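Local coordinates for oligopeptide ABC transporter, periplasmic oligopeptide-binding protein, putative (Thermotoga maritima MSB8, PDB 5IPW) that probably binds oligopeptides in the periplasm and delivers them to an ABC transporter for uptake across the inner membrane, at residues 119-122 and 123-127; 446-449 and 450-453. One frame throughout, in Å; residues are numbered along the deposited sequence.

Interaction 1. Residues 119-122 and 123-127; sequences VKWS and DGAPY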
loop_
_atom_site.group_PDB
_atom_site.type_symbol
_atom_site.label_atom_id
_atom_site.label_comp_id
_atom_site.label_asym_id
_atom_site.label_seq_id
_atom_site.Cartn_x
_atom_site.Cartn_y
_atom_site.Cartn_z
ATOM N N VAL A 119 24.401 -14.427 7.396
ATOM C CA VAL A 119 23.426 -13.605 8.091
ATOM C C VAL A 119 23.046 -14.291 9.392
ATOM O O VAL A 119 22.737 -15.481 9.415
ATOM C CB VAL A 119 22.146 -13.373 7.270
ATOM C CG1 VAL A 119 21.064 -12.740 8.137
ATOM C CG2 VAL A 119 22.431 -12.489 6.068
ATOM N N LYS A 120 23.055 -13.523 10.471
ATOM C CA LYS A 120 22.702 -14.041 11.770
ATOM C C LYS A 120 21.495 -13.300 12.326
ATOM O O LYS A 120 21.321 -12.113 12.068
ATOM C CB LYS A 120 23.909 -13.933 12.711
ATOM C CG LYS A 120 24.970 -14.996 12.445
ATOM C CD LYS A 120 26.343 -14.622 12.994
ATOM C CE LYS A 120 27.403 -14.487 11.900
ATOM N NZ LYS A 120 27.159 -13.371 10.944
ATOM N N TRP A 121 20.659 -14.024 13.068
ATOM C CA TRP A 121 19.575 -13.423 13.849
ATOM C C TRP A 121 20.147 -12.504 14.917
ATOM O O TRP A 121 21.341 -12.560 15.212
ATOM C CB TRP A 121 18.731 -14.507 14.533
ATOM C CG TRP A 121 17.950 -15.361 13.588
ATOM C CD1 TRP A 121 18.348 -16.539 13.021
ATOM C CD2 TRP A 121 16.633 -15.107 13.100
ATOM N NE1 TRP A 121 17.362 -17.028 12.204
ATOM C CE2 TRP A 121 16.298 -16.168 12.229
ATOM C CE3 TRP A 121 15.706 -14.084 13.303
ATOM C CZ2 TRP A 121 15.071 -16.235 11.570
ATOM C CZ3 TRP A 121 14.488 -14.148 12.648
ATOM C CH2 TRP A 121 14.185 -15.212 11.787
ATOM N N SER A 122 19.288 -11.680 15.517
ATOM C CA SER A 122 19.719 -10.678 16.509
ATOM C C SER A 122 20.371 -11.264 17.775
ATOM O O SER A 122 21.054 -10.555 18.505
ATOM C CB SER A 122 18.548 -9.774 16.889
ATOM O OG SER A 122 17.473 -10.524 17.429
ATOM N N ASP A 123 20.169 -12.551 18.022
ATOM C CA ASP A 123 20.848 -13.255 19.116
ATOM C C ASP A 123 22.148 -13.948 18.696
ATOM O O ASP A 123 22.809 -14.558 19.534
ATOM C CB ASP A 123 19.917 -14.306 19.741
ATOM C CG ASP A 123 19.643 -15.490 18.811
ATOM O OD1 ASP A 123 19.844 -15.373 17.591
ATOM O OD2 ASP A 123 19.207 -16.547 19.307
ATOM N N GLY A 124 22.500 -13.882 17.410
ATOM C CA GLY A 124 23.735 -14.497 16.910
ATOM C C GLY A 124 23.545 -15.788 16.129
ATOM O O GLY A 124 24.432 -16.198 15.397
ATOM N N ALA A 125 22.397 -16.439 16.279
ATOM C CA ALA A 125 22.160 -17.717 15.612
ATOM C C ALA A 125 22.081 -17.540 14.096
ATOM O O ALA A 125 21.676 -16.483 13.616
ATOM C CB ALA A 125 20.889 -18.358 16.138
ATOM N N PRO A 126 22.481 -18.570 13.333
ATOM C CA PRO A 126 22.477 -18.433 11.877
ATOM C C PRO A 126 21.090 -18.398 11.243
ATOM O O PRO A 126 20.186 -19.128 11.641
ATOM C CB PRO A 126 23.257 -19.661 11.392
ATOM C CG PRO A 126 23.258 -20.608 12.538
ATOM C CD PRO A 126 23.187 -19.783 13.778
ATOM N N TYR A 127 20.948 -17.530 10.252
ATOM C CA TYR A 127 19.732 -17.431 9.478
ATOM C C TYR A 127 19.950 -18.180 8.179
ATOM O O TYR A 127 20.936 -17.934 7.476
ATOM C CB TYR A 127 19.406 -15.974 9.181
ATOM C CG TYR A 127 18.247 -15.797 8.246
ATOM C CD1 TYR A 127 16.983 -16.226 8.595
ATOM C CD2 TYR A 127 18.420 -15.212 6.999
ATOM C CE1 TYR A 127 15.909 -16.069 7.736
ATOM C CE2 TYR A 127 17.353 -15.056 6.128
ATOM C CZ TYR A 127 16.100 -15.481 6.507
ATOM O OH TYR A 127 15.041 -15.307 5.654
#
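Residues 119-122 and 123-127 fold back on each other, their end-to-end directions differing by 151°, with Tyr-127 N donating to Val-119 O (2.8 Å) and Trp-121 N to Ala-125 O (2.7 Å). The reversal, between strand 110-115 and helix 129-140, fits a type I turn (Trp-121 to Gly-124) with a G1 bulge: Gly-124 N reaches Trp-121 O at 2.8 Å from above the carbonyl plane, and a CB on Gly-124 would press on the preceding carbonyl O. Asp-123 adds an Asx turn, its OD1 taking Ala-125 N at 3.1 Å, while OD2 bonds His-193. The edge of Tyr-127 meets the face of the Trp-121 six-membered ring in an offset edge-to-face stack, centroids 5.4 Å apart, planes at 86°. Tyr-127 CB makes an off-centre CH-pi contact with the five-membered ring. With CG of Tyr-127 anti to its own N (chi1 173°), the side chain runs alongside Val-119, whose CG1 meets Tyr-127 CB at 3.8 Å. The NE1 bond to Asp-131 probably fixes the turn of the indole, while the OH bond to Thr-188 O ties down the far end of Tyr-127; both buried polar groups are thus satisfied.

Interaction 2. Residues 446-449 and 450-453; sequences TGQF and HVDV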
loop_
_atom_site.group_PDB
_atom_site.type_symbol
_atom_site.label_atom_id
_atom_site.label_comp_id
_atom_site.label_asym_id
_atom_site.label_seq_id
_atom_site.Cartn_x
_atom_site.Cartn_y
_atom_site.Cartn_z
ATOM N N THR A 446 -22.635 8.431 0.608
ATOM C CA THR A 446 -22.691 8.184 2.045
ATOM C C THR A 446 -21.572 8.980 2.715
ATOM O O THR A 446 -20.402 8.854 2.351
ATOM C CB THR A 446 -22.622 6.679 2.382
ATOM O OG1 THR A 446 -22.644 6.501 3.803
ATOM C CG2 THR A 446 -21.380 6.027 1.795
ATOM N N GLY A 447 -21.949 9.840 3.658
ATOM C CA GLY A 447 -20.993 10.691 4.364
ATOM C C GLY A 447 -21.123 12.162 4.015
ATOM O O GLY A 447 -21.088 12.540 2.839
ATOM N N GLN A 448 -21.240 12.991 5.051
ATOM C CA GLN A 448 -21.384 14.441 4.888
ATOM C C GLN A 448 -20.322 15.063 3.977
ATOM O O GLN A 448 -20.586 16.048 3.290
ATOM C CB GLN A 448 -21.341 15.133 6.257
ATOM C CG GLN A 448 -21.626 16.629 6.220
ATOM C CD GLN A 448 -22.940 16.946 5.538
ATOM O OE1 GLN A 448 -22.976 17.649 4.527
ATOM N NE2 GLN A 448 -24.030 16.404 6.075
ATOM N N PHE A 449 -19.120 14.498 3.989
ATOM C CA PHE A 449 -18.049 15.009 3.159
ATOM C C PHE A 449 -18.447 14.953 1.699
ATOM O O PHE A 449 -18.349 15.953 0.999
ATOM C CB PHE A 449 -16.751 14.227 3.386
ATOM C CG PHE A 449 -15.731 14.424 2.297
ATOM C CD1 PHE A 449 -15.138 15.666 2.098
ATOM C CD2 PHE A 449 -15.375 13.369 1.459
ATOM C CE1 PHE A 449 -14.203 15.851 1.089
ATOM C CE2 PHE A 449 -14.439 13.548 0.448
ATOM C CZ PHE A 449 -13.854 14.792 0.264
ATOM N N HIS A 450 -18.901 13.788 1.247
ATOM C CA HIS A 450 -19.235 13.594 -0.170
ATOM C C HIS A 450 -20.454 14.419 -0.603
ATOM O O HIS A 450 -20.521 14.881 -1.744
ATOM C CB HIS A 450 -19.470 12.114 -0.469
ATOM C CG HIS A 450 -18.215 11.299 -0.498
ATOM N ND1 HIS A 450 -17.321 11.348 -1.546
ATOM C CD2 HIS A 450 -17.710 10.406 0.387
ATOM C CE1 HIS A 450 -16.318 10.523 -1.303
ATOM N NE2 HIS A 450 -16.530 9.940 -0.137
ATOM N N VAL A 451 -21.410 14.594 0.308
ATOM C CA VAL A 451 -22.544 15.483 0.073
ATOM C C VAL A 451 -22.021 16.839 -0.390
ATOM O O VAL A 451 -22.367 17.308 -1.476
ATOM C CB VAL A 451 -23.392 15.668 1.352
ATOM C CG1 VAL A 451 -24.380 16.819 1.206
ATOM C CG2 VAL A 451 -24.126 14.380 1.699
ATOM N N ASP A 452 -21.165 17.441 0.431
ATOM C CA ASP A 452 -20.599 18.770 0.156
ATOM C C ASP A 452 -19.954 18.851 -1.220
ATOM O O ASP A 452 -20.150 19.823 -1.950
ATOM C CB ASP A 452 -19.553 19.146 1.209
ATOM C CG ASP A 452 -20.110 19.140 2.612
ATOM O OD1 ASP A 452 -21.350 19.171 2.752
ATOM O OD2 ASP A 452 -19.312 19.097 3.573
ATOM N N VAL A 453 -19.188 17.824 -1.564
ATOM C CA VAL A 453 -18.479 17.781 -2.842
ATOM C C VAL A 453 -19.462 17.905 -3.997
ATOM O O VAL A 453 -19.338 18.795 -4.844
ATOM C CB VAL A 453 -17.686 16.467 -3.019
ATOM C CG1 VAL A 453 -16.948 16.451 -4.354
ATOM C CG2 VAL A 453 -16.704 16.265 -1.871
#
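Phe-449 packs against two side chains at the start of helix 448-462. With its neighbour His-450 it makes an edge-to-face pair, centroids 5.0 Å apart and planes at 62°, with Phe-449 CD2 standing over the centre of the imidazole. With Val-453, one turn on, it makes a CH-pi contact: Val-453 CG2 sits over the ring face, 4.0 Å from the Phe-449 centroid and displaced toward the rim. Having CG anti to the backbone N (chi1 163°), Phe-449 brings an edge (CD2) to His-450 and a face to Val-453. His-450 and Val-451 also pack on Val-445 of strand 440-445, and Val-453 on Leu-378.

The backbone bonds are those of a helix start. Gly-447, at the N-cap position, offers its O to Val-451 N at 3.3 Å and, weakly, to His-450 N; Asp-452 N to Gln-448 O (3.2 Å) and Val-453 N to Phe-449 O (3.3 Å) continue the i to i+4 pattern. This is the first turn of the helix in the beta-alpha-beta unit 440-445, 448-462, 467-472, and Asn-472 OD1, at the end of the second strand, receives Gly-447 N.

Polar side-chain bonds lead out of the turn. His-450 ND1 is hydrogen-bonded to Ser-339 OG, and Thr-446 OG1 to Leu-473 O. An alanine in place of His-450 would probably leave the Phe-449 edge without its aromatic face and Ser-339 without this partner.

In the fold
Interactions 1 and 2 are independent local structures, their centres 53 Å apart on opposite sides of the chain's centre and their nearest atoms about 41 Å apart. They share no secondary-structure element: residues 119-127 form a loop between strand 110-115 and helix 129-140, whereas residues 446-453 are the N-cap region and first turns of helix 448-462. Interaction 1 is partly buried, with three of its nine residues buried; interaction 2 is a surface contact with one buried residue of eight. Both contain an edge-to-face aromatic pair, but the partners in interaction 1 are brought together across a chain reversal, and those in interaction 2 are consecutive along a helix, where i to i+4 backbone bonds replace cross-arm ones.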